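Local coordinates for D-isomer specific 2-hydroxyacid dehydrogenase family protein (PDB 5TX7) that probably catalyses the NAD(P)-dependent interconversion of 2-hydroxyacids and 2-oxoacids, as a member of the D-isomer specific 2-hydroxyacid dehydrogenase family, at residues A[154-159]-A[188-193]; A[106-111]-A[165-170]; A[193-198]-A[221-226]. One frame throughout, in Å; residues are numbered along the deposited sequence.

Contact 1 (A[154-159]-A[188-193])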
loop_
_atom_site.group_PDB
_atom_site.type_symbol
_atom_site.label_atom_id
_atom_site.label_comp_id
_atom_site.label_asym_id
_atom_site.label_seq_id
_atom_site.Cartn_x
_atom_site.Cartn_y
_atom_site.Cartn_z
ATOM N N VAL A 154 16.903 7.092 -5.981
ATOM C CA VAL A 154 17.831 7.325 -7.081
ATOM C C VAL A 154 17.125 8.182 -8.115
ATOM O O VAL A 154 16.327 7.688 -8.899
ATOM C CB VAL A 154 18.298 5.976 -7.705
ATOM C CG1 VAL A 154 19.268 6.197 -8.856
ATOM C CG2 VAL A 154 18.953 5.101 -6.644
ATOM N N GLY A 155 17.420 9.480 -8.104
ATOM C CA GLY A 155 16.765 10.458 -9.000
ATOM C C GLY A 155 15.713 11.207 -8.201
ATOM O O GLY A 155 14.869 10.581 -7.574
ATOM N N PHE A 156 15.780 12.541 -8.189
ATOM C CA PHE A 156 14.966 13.348 -7.269
ATOM C C PHE A 156 14.214 14.449 -8.011
ATOM O O PHE A 156 14.171 15.610 -7.583
ATOM C CB PHE A 156 15.852 13.900 -6.134
ATOM C CG PHE A 156 15.140 14.084 -4.811
ATOM C CD1 PHE A 156 14.315 13.078 -4.282
ATOM C CD2 PHE A 156 15.339 15.245 -4.054
ATOM C CE1 PHE A 156 13.685 13.254 -3.061
ATOM C CE2 PHE A 156 14.727 15.409 -2.832
ATOM C CZ PHE A 156 13.888 14.417 -2.332
ATOM N N GLY A 157 13.592 14.061 -9.124
ATOM C CA GLY A 157 12.562 14.869 -9.779
ATOM C C GLY A 157 11.254 14.761 -9.009
ATOM O O GLY A 157 11.241 14.351 -7.848
ATOM N N ASN A 158 10.149 15.078 -9.670
ATOM C CA ASN A 158 8.832 15.136 -9.013
ATOM C C ASN A 158 8.402 13.812 -8.358
ATOM O O ASN A 158 7.906 13.825 -7.231
ATOM C CB ASN A 158 7.743 15.548 -10.010
ATOM C CG ASN A 158 7.929 16.966 -10.553
ATOM O OD1 ASN A 158 7.833 17.193 -11.751
ATOM N ND2 ASN A 158 8.187 17.911 -9.679
ATOM N N THR A 159 8.600 12.696 -9.059
ATOM C CA THR A 159 8.141 11.396 -8.573
ATOM C C THR A 159 8.962 10.976 -7.349
ATOM O O THR A 159 8.412 10.673 -6.293
ATOM C CB THR A 159 8.226 10.336 -9.683
ATOM O OG1 THR A 159 7.438 10.745 -10.787
ATOM C CG2 THR A 159 7.685 9.027 -9.229
ATOM N N ARG A 188 12.532 15.994 7.932
ATOM C CA ARG A 188 13.733 15.332 8.405
ATOM C C ARG A 188 13.344 14.008 9.059
ATOM O O ARG A 188 12.218 13.882 9.521
ATOM C CB ARG A 188 14.449 16.255 9.391
ATOM C CG ARG A 188 14.980 17.543 8.764
ATOM C CD ARG A 188 16.039 17.276 7.688
ATOM N NE ARG A 188 16.621 18.514 7.178
ATOM C CZ ARG A 188 16.255 19.174 6.073
ATOM N NH1 ARG A 188 15.261 18.755 5.275
ATOM N NH2 ARG A 188 16.907 20.304 5.772
ATOM N N PRO A 189 14.226 13.009 9.091
ATOM C CA PRO A 189 15.599 13.057 8.552
ATOM C C PRO A 189 15.660 12.936 7.032
ATOM O O PRO A 189 14.997 12.078 6.449
ATOM C CB PRO A 189 16.273 11.823 9.190
ATOM C CG PRO A 189 15.345 11.415 10.295
ATOM C CD PRO A 189 13.983 11.728 9.767
ATOM N N PHE A 190 16.422 13.834 6.414
ATOM C CA PHE A 190 16.673 13.810 4.984
ATOM C C PHE A 190 18.111 14.188 4.743
ATOM O O PHE A 190 18.639 15.033 5.449
ATOM C CB PHE A 190 15.780 14.795 4.243
ATOM C CG PHE A 190 16.128 14.921 2.790
ATOM C CD1 PHE A 190 15.669 13.987 1.880
ATOM C CD2 PHE A 190 16.947 15.950 2.336
ATOM C CE1 PHE A 190 16.004 14.075 0.530
ATOM C CE2 PHE A 190 17.285 16.049 0.993
ATOM C CZ PHE A 190 16.804 15.110 0.084
ATOM N N GLU A 191 18.726 13.590 3.727
ATOM C CA GLU A 191 20.098 13.902 3.358
ATOM C C GLU A 191 20.361 13.576 1.875
ATOM O O GLU A 191 19.824 12.616 1.334
ATOM C CB GLU A 191 21.015 13.093 4.270
ATOM C CG GLU A 191 22.485 13.433 4.244
ATOM C CD GLU A 191 23.309 12.463 5.090
ATOM O OE1 GLU A 191 22.773 11.913 6.088
ATOM O OE2 GLU A 191 24.501 12.251 4.755
ATOM N N HIS A 192 21.146 14.413 1.212
ATOM C CA HIS A 192 21.682 14.102 -0.123
ATOM C C HIS A 192 22.922 13.211 -0.007
ATOM O O HIS A 192 23.781 13.462 0.826
ATOM C CB HIS A 192 22.051 15.374 -0.895
ATOM C CG HIS A 192 20.869 16.151 -1.364
ATOM N ND1 HIS A 192 20.568 17.410 -0.891
ATOM C CD2 HIS A 192 19.898 15.840 -2.250
ATOM C CE1 HIS A 192 19.471 17.848 -1.481
ATOM N NE2 HIS A 192 19.046 16.916 -2.312
ATOM N N VAL A 193 23.015 12.200 -0.857
ATOM C CA VAL A 193 24.156 11.282 -0.856
ATOM C C VAL A 193 24.628 10.976 -2.264
ATOM O O VAL A 193 23.862 11.091 -3.208
ATOM C CB VAL A 193 23.809 9.934 -0.176
ATOM C CG1 VAL A 193 23.472 10.148 1.292
ATOM C CG2 VAL A 193 22.664 9.215 -0.887
#
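F156 and F190 point at each other from opposite directions and carry most of this small interface, which buries 96 Å² in total. The close part is confined to two atoms on each ring: CZ of F156 lies 3.6 Å from CE1 of F190, and CE2 of F156 lies 3.6 Å from CZ of F190. With centroids 5.4 Å apart and planes inclined by only 19°, the rings are near parallel yet slid so far that they barely overlap; the evidence supports apolar contact at their leading carbons more than a true stack. The F190 side chain reaches across because its CG is anti to the backbone N (chi1 173°), and A176 touches both phenyl groups.

Looser contact begins at H192. Its NE2 stays 4.4 Å from CD2 of F156, whereas one face of the imidazole receives CE2 of F190, 3.7 Å above the ring plane. A178 touches both F156 and H192, so the loop after strand 173-177 closes part of this margin. The solvent side is that of the second segment: F190 and H192 are partly exposed, while F156 is buried.

Backbone evidence places the two segments. E191 pairs with V174 of strand 173-177, and strand 190-192 is the outermost strand on that side of the sheet within this chain. G157 occupies the N-cap position of helix 158-169. G155, with a positive phi of 102°, opens the turn between strand 150-154 and that helix. The strand, glycine-bearing turn and helix are consistent with the GxGxxG-type dinucleotide-binding motif of a Rossmann fold, with F156 reaching over strand 173-177, at A176, toward strand 190-192.

Contact 2 (A[106-111]-A[165-170])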
loop_
_atom_site.group_PDB
_atom_site.type_symbol
_atom_site.label_atom_id
_atom_site.label_comp_id
_atom_site.label_asym_id
_atom_site.label_seq_id
_atom_site.Cartn_x
_atom_site.Cartn_y
_atom_site.Cartn_z
ATOM N N HIS A 106 2.472 3.623 -6.613
ATOM C CA HIS A 106 2.767 2.242 -7.029
ATOM C C HIS A 106 4.052 1.679 -6.364
ATOM O O HIS A 106 4.129 0.480 -6.056
ATOM C CB HIS A 106 2.853 2.111 -8.561
ATOM C CG HIS A 106 2.740 0.702 -9.040
ATOM N ND1 HIS A 106 1.600 -0.051 -8.865
ATOM C CD2 HIS A 106 3.628 -0.101 -9.670
ATOM C CE1 HIS A 106 1.791 -1.260 -9.367
ATOM N NE2 HIS A 106 3.006 -1.310 -9.882
ATOM N N VAL A 107 5.038 2.554 -6.129
ATOM C CA VAL A 107 6.246 2.185 -5.375
ATOM C C VAL A 107 5.855 1.563 -4.009
ATOM O O VAL A 107 6.386 0.494 -3.620
ATOM C CB VAL A 107 7.185 3.401 -5.174
ATOM C CG1 VAL A 107 8.287 3.125 -4.126
ATOM C CG2 VAL A 107 7.801 3.819 -6.487
ATOM N N PHE A 108 4.914 2.236 -3.324
ATOM C CA PHE A 108 4.422 1.775 -2.039
ATOM C C PHE A 108 3.419 0.616 -2.098
ATOM O O PHE A 108 3.356 -0.175 -1.152
ATOM C CB PHE A 108 3.919 2.963 -1.188
ATOM C CG PHE A 108 5.035 3.856 -0.759
ATOM C CD1 PHE A 108 5.862 3.480 0.304
ATOM C CD2 PHE A 108 5.340 5.011 -1.471
ATOM C CE1 PHE A 108 6.930 4.246 0.687
ATOM C CE2 PHE A 108 6.426 5.796 -1.098
ATOM C CZ PHE A 108 7.225 5.410 -0.024
ATOM N N ALA A 109 2.662 0.496 -3.186
ATOM C CA ALA A 109 1.848 -0.697 -3.389
ATOM C C ALA A 109 2.752 -1.935 -3.547
ATOM O O ALA A 109 2.501 -2.971 -2.940
ATOM C CB ALA A 109 0.947 -0.541 -4.593
ATOM N N LEU A 110 3.821 -1.817 -4.323
ATOM C CA LEU A 110 4.782 -2.939 -4.466
ATOM C C LEU A 110 5.496 -3.244 -3.139
ATOM O O LEU A 110 5.571 -4.395 -2.704
ATOM C CB LEU A 110 5.820 -2.632 -5.543
ATOM C CG LEU A 110 5.278 -2.524 -6.975
ATOM C CD1 LEU A 110 6.282 -1.835 -7.878
ATOM C CD2 LEU A 110 4.945 -3.875 -7.568
ATOM N N LEU A 111 5.999 -2.192 -2.496
ATOM C CA LEU A 111 6.780 -2.339 -1.272
ATOM C C LEU A 111 5.980 -2.918 -0.104
ATOM O O LEU A 111 6.493 -3.747 0.645
ATOM C CB LEU A 111 7.365 -0.997 -0.876
ATOM C CG LEU A 111 8.196 -0.916 0.403
ATOM C CD1 LEU A 111 9.376 -1.863 0.262
ATOM C CD2 LEU A 111 8.635 0.508 0.639
ATOM N N ARG A 165 8.376 12.177 0.342
ATOM C CA ARG A 165 7.388 12.690 1.298
ATOM C C ARG A 165 6.583 11.526 1.933
ATOM O O ARG A 165 6.359 11.495 3.151
ATOM C CB ARG A 165 6.477 13.774 0.678
ATOM N N ILE A 166 6.195 10.555 1.121
ATOM C CA ILE A 166 5.423 9.423 1.615
ATOM C C ILE A 166 6.274 8.620 2.593
ATOM O O ILE A 166 5.823 8.319 3.718
ATOM C CB ILE A 166 4.910 8.541 0.459
ATOM C CG1 ILE A 166 3.887 9.326 -0.373
ATOM C CG2 ILE A 166 4.271 7.272 0.999
ATOM C CD1 ILE A 166 3.627 8.756 -1.759
ATOM N N ALA A 167 7.501 8.312 2.179
ATOM C CA ALA A 167 8.452 7.585 3.035
ATOM C C ALA A 167 8.615 8.229 4.406
ATOM O O ALA A 167 8.560 7.553 5.448
ATOM C CB ALA A 167 9.815 7.485 2.351
ATOM N N ASN A 168 8.832 9.536 4.405
ATOM C CA ASN A 168 8.926 10.275 5.652
ATOM C C ASN A 168 7.705 10.043 6.544
ATOM O O ASN A 168 7.844 9.732 7.717
ATOM C CB ASN A 168 9.100 11.763 5.404
ATOM C CG ASN A 168 9.033 12.570 6.700
ATOM O OD1 ASN A 168 9.987 12.580 7.486
ATOM N ND2 ASN A 168 7.897 13.227 6.937
ATOM N N ALA A 169 6.515 10.162 5.965
ATOM C CA ALA A 169 5.279 10.001 6.722
ATOM C C ALA A 169 5.102 8.585 7.275
ATOM O O ALA A 169 4.496 8.405 8.313
ATOM C CB ALA A 169 4.097 10.383 5.871
ATOM N N LEU A 170 5.647 7.580 6.591
ATOM C CA LEU A 170 5.671 6.217 7.122
ATOM C C LEU A 170 6.788 5.973 8.169
ATOM O O LEU A 170 7.049 4.824 8.523
ATOM C CB LEU A 170 5.834 5.213 5.972
ATOM C CG LEU A 170 4.685 5.139 4.980
ATOM C CD1 LEU A 170 5.214 4.599 3.674
ATOM C CD2 LEU A 170 3.530 4.287 5.483
#
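F108 drives its phenyl ring against I166, A167 and L170, and it supplies the whole of the first segment's share in a 161 Å² interface. Just before it, H106 faces elsewhere, its NE2 hydrogen-bonded to T284 OG1, and V107 turns to the sheet.

At F108 the helices meet, its CA lying 8.5 Å from the CA of I166. The ring leaves the helix with CG anti to the carbonyl carbon (chi1 -68°), and one of its faces is taken by a methyl: CG2 of I166 stands 3.5 Å from the ring centroid and 19° off the normal, a CH-pi arrangement. This branch of I166 is anti to its own backbone N, while CB follows behind it, 3.5 Å from CE2 of F108. The far part of the ring meets the last turn of helix 158-169 and L170 just beyond it. CE1 of F108 is 3.5 Å from CD1 of L170, and CZ of F108 approaches A167 at 3.7 Å from its N and 4.1 Å from its CB. All four residues are buried, and the interface is wholly apolar apart from that backbone nitrogen.

Beyond F108, at the end of the segment, L111 returns to the sheet, where it touches M151. M151 also meets F108 and A167, so one residue of strand 150-154 underlies both helices.

I166 and A169 continue outward onto L170 and A169 of the second subunit. The arrangement is a pair of adjacent helices laid on the parallel sheet of a Rossmann-type NAD-binding domain, beside the interface between the two subunits of the assembly.

Contact 3 (A[193-198]-A[221-226])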
loop_
_atom_site.group_PDB
_atom_site.type_symbol
_atom_site.label_atom_id
_atom_site.label_comp_id
_atom_site.label_asym_id
_atom_site.label_seq_id
_atom_site.Cartn_x
_atom_site.Cartn_y
_atom_site.Cartn_z
ATOM N N VAL A 193 23.015 12.200 -0.857
ATOM C CA VAL A 193 24.156 11.282 -0.856
ATOM C C VAL A 193 24.628 10.976 -2.264
ATOM O O VAL A 193 23.862 11.091 -3.208
ATOM C CB VAL A 193 23.809 9.934 -0.176
ATOM C CG1 VAL A 193 23.472 10.148 1.292
ATOM C CG2 VAL A 193 22.664 9.215 -0.887
ATOM N N GLY A 194 25.890 10.562 -2.386
ATOM C CA GLY A 194 26.380 9.959 -3.608
ATOM C C GLY A 194 25.703 8.625 -3.863
ATOM O O GLY A 194 25.145 8.019 -2.963
ATOM N N LEU A 195 25.773 8.160 -5.092
ATOM C CA LEU A 195 25.106 6.917 -5.491
ATOM C C LEU A 195 25.617 5.669 -4.750
ATOM O O LEU A 195 24.822 4.844 -4.338
ATOM C CB LEU A 195 25.246 6.720 -7.003
ATOM C CG LEU A 195 24.386 5.668 -7.664
ATOM C CD1 LEU A 195 22.931 5.745 -7.206
ATOM C CD2 LEU A 195 24.405 5.906 -9.179
ATOM N N ASP A 196 26.926 5.551 -4.556
ATOM C CA ASP A 196 27.487 4.407 -3.817
ATOM C C ASP A 196 27.075 4.411 -2.348
ATOM O O ASP A 196 26.677 3.366 -1.837
ATOM C CB ASP A 196 29.014 4.272 -4.037
ATOM C CG ASP A 196 29.366 3.834 -5.480
ATOM O OD1 ASP A 196 28.518 3.230 -6.183
ATOM O OD2 ASP A 196 30.501 4.070 -5.944
ATOM N N GLU A 197 27.112 5.578 -1.703
ATOM C CA GLU A 197 26.653 5.766 -0.325
ATOM C C GLU A 197 25.168 5.426 -0.139
ATOM O O GLU A 197 24.774 4.896 0.909
ATOM C CB GLU A 197 26.918 7.220 0.092
ATOM C CG GLU A 197 26.682 7.572 1.558
ATOM C CD GLU A 197 26.939 9.058 1.855
ATOM O OE1 GLU A 197 27.587 9.770 1.022
ATOM O OE2 GLU A 197 26.477 9.519 2.932
ATOM N N LEU A 198 24.356 5.729 -1.152
ATOM C CA LEU A 198 22.928 5.398 -1.130
ATOM C C LEU A 198 22.750 3.900 -0.968
ATOM O O LEU A 198 22.017 3.483 -0.084
ATOM C CB LEU A 198 22.202 5.889 -2.386
ATOM C CG LEU A 198 20.660 5.789 -2.431
ATOM C CD1 LEU A 198 20.061 6.871 -3.316
ATOM C CD2 LEU A 198 20.136 4.449 -2.914
ATOM N N ALA A 221 25.889 -5.931 -9.847
ATOM C CA ALA A 221 26.387 -6.860 -8.831
ATOM C C ALA A 221 27.128 -6.178 -7.691
ATOM O O ALA A 221 26.940 -6.573 -6.548
ATOM C CB ALA A 221 27.278 -7.931 -9.470
ATOM N N ARG A 222 27.939 -5.156 -8.007
ATOM C CA ARG A 222 28.763 -4.441 -7.018
ATOM C C ARG A 222 27.957 -3.620 -6.018
ATOM O O ARG A 222 28.227 -3.680 -4.817
ATOM C CB ARG A 222 29.777 -3.508 -7.695
ATOM C CG ARG A 222 30.737 -2.814 -6.716
ATOM C CD ARG A 222 31.635 -1.798 -7.402
ATOM N NE ARG A 222 30.854 -0.796 -8.124
ATOM C CZ ARG A 222 30.440 0.383 -7.649
ATOM N NH1 ARG A 222 29.713 1.160 -8.440
ATOM N NH2 ARG A 222 30.739 0.808 -6.424
ATOM N N ARG A 223 26.995 -2.838 -6.513
ATOM C CA ARG A 223 26.124 -2.068 -5.634
ATOM C C ARG A 223 25.214 -2.970 -4.814
ATOM O O ARG A 223 24.931 -2.655 -3.650
ATOM C CB ARG A 223 25.309 -1.070 -6.411
ATOM C CG ARG A 223 26.047 0.236 -6.522
ATOM C CD ARG A 223 25.698 1.030 -7.745
ATOM N NE ARG A 223 26.707 2.060 -7.978
ATOM C CZ ARG A 223 26.825 2.758 -9.101
ATOM N NH1 ARG A 223 25.986 2.563 -10.112
ATOM N NH2 ARG A 223 27.792 3.638 -9.241
ATOM N N LEU A 224 24.781 -4.077 -5.411
ATOM C CA LEU A 224 23.977 -5.079 -4.683
ATOM C C LEU A 224 24.769 -5.715 -3.540
ATOM O O LEU A 224 24.269 -5.806 -2.428
ATOM C CB LEU A 224 23.433 -6.156 -5.616
ATOM C CG LEU A 224 22.331 -5.733 -6.602
ATOM C CD1 LEU A 224 22.153 -6.835 -7.641
ATOM C CD2 LEU A 224 21.034 -5.425 -5.880
ATOM N N ALA A 225 26.022 -6.084 -3.805
ATOM C CA ALA A 225 26.919 -6.612 -2.764
ATOM C C ALA A 225 27.153 -5.630 -1.612
ATOM O O ALA A 225 27.414 -6.047 -0.490
ATOM C CB ALA A 225 28.249 -6.995 -3.373
ATOM N N SER A 226 27.079 -4.332 -1.895
ATOM C CA SER A 226 27.235 -3.299 -0.868
ATOM C C SER A 226 26.020 -3.150 0.053
ATOM O O SER A 226 26.129 -2.544 1.108
ATOM C CB SER A 226 27.589 -1.939 -1.513
ATOM O OG SER A 226 26.448 -1.245 -1.961
HETATM O O HOH W 1 27.532 0.938 -3.240
#
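D196 turns OD1 to the adjoining guanidinium groups of R222 and R223, and this oxygen is the acceptor shared by both. R223 NE donates to OD1 of D196 at 2.8 Å, with an N-H...O angle of 158°; the donor arrives nearly along the C-O axis and the oxygen lies 8° out of the guanidinium plane. R223 NH2 adds a weak bond to OD1 of D196 at 3.2 Å. R222 NH1 reaches OD1 of D196 from the syn side at 3.3 Å, while R222 NH2 gives only weak bonds to OD1 and OD2. The bend of the R222 chain at chi3 (56°) brings its guanidinium round to this anion, which probably offsets the closeness of the two positive groups.

R223 is held further by NH1, which donates to the carbonyl of L218, and CD2 of L195 sits over a guanidinium face of R223, 3.7 Å above the plane. A water joins the backbone of D196 to the side chain of S226: it donates to the D196 carbonyl O at 2.9 Å and to S226 OG at 2.8 Å. S226 OG itself donates to R223 O at 2.7 Å, so hydroxyl and carbonyl are both engaged.

Helix 195-201 lies on strands 150-154 and 173-177 through L195 and L198, which touch V154 and Y177; helix 221-225 rests on helix 244-253 through L224, leaving the salt-bridge network at the surface between the two short helices.

In the fold
All three contacts belong to the NAD-binding domain and gather round its seven-stranded parallel sheet. Along the chain, contacts 1 and 2 interlock, their segments alternating, and both draw on helix 158-169: contact 1 at the turn leading into it, contact 2 near its end, with centres about 13 Å apart. Contact 3 opens where contact 1 closes, sharing V193 as strand 190-192 leads into helix 195-201, and their centres are about 15 Å apart; V154 packs on L195 and L198. Contacts 2 and 3 stay about 12 Å apart at their nearest atoms. Spatially they run from contact 2, buried beside the second subunit, past the glycine-rich turn of contact 1, to the surface helices of contact 3.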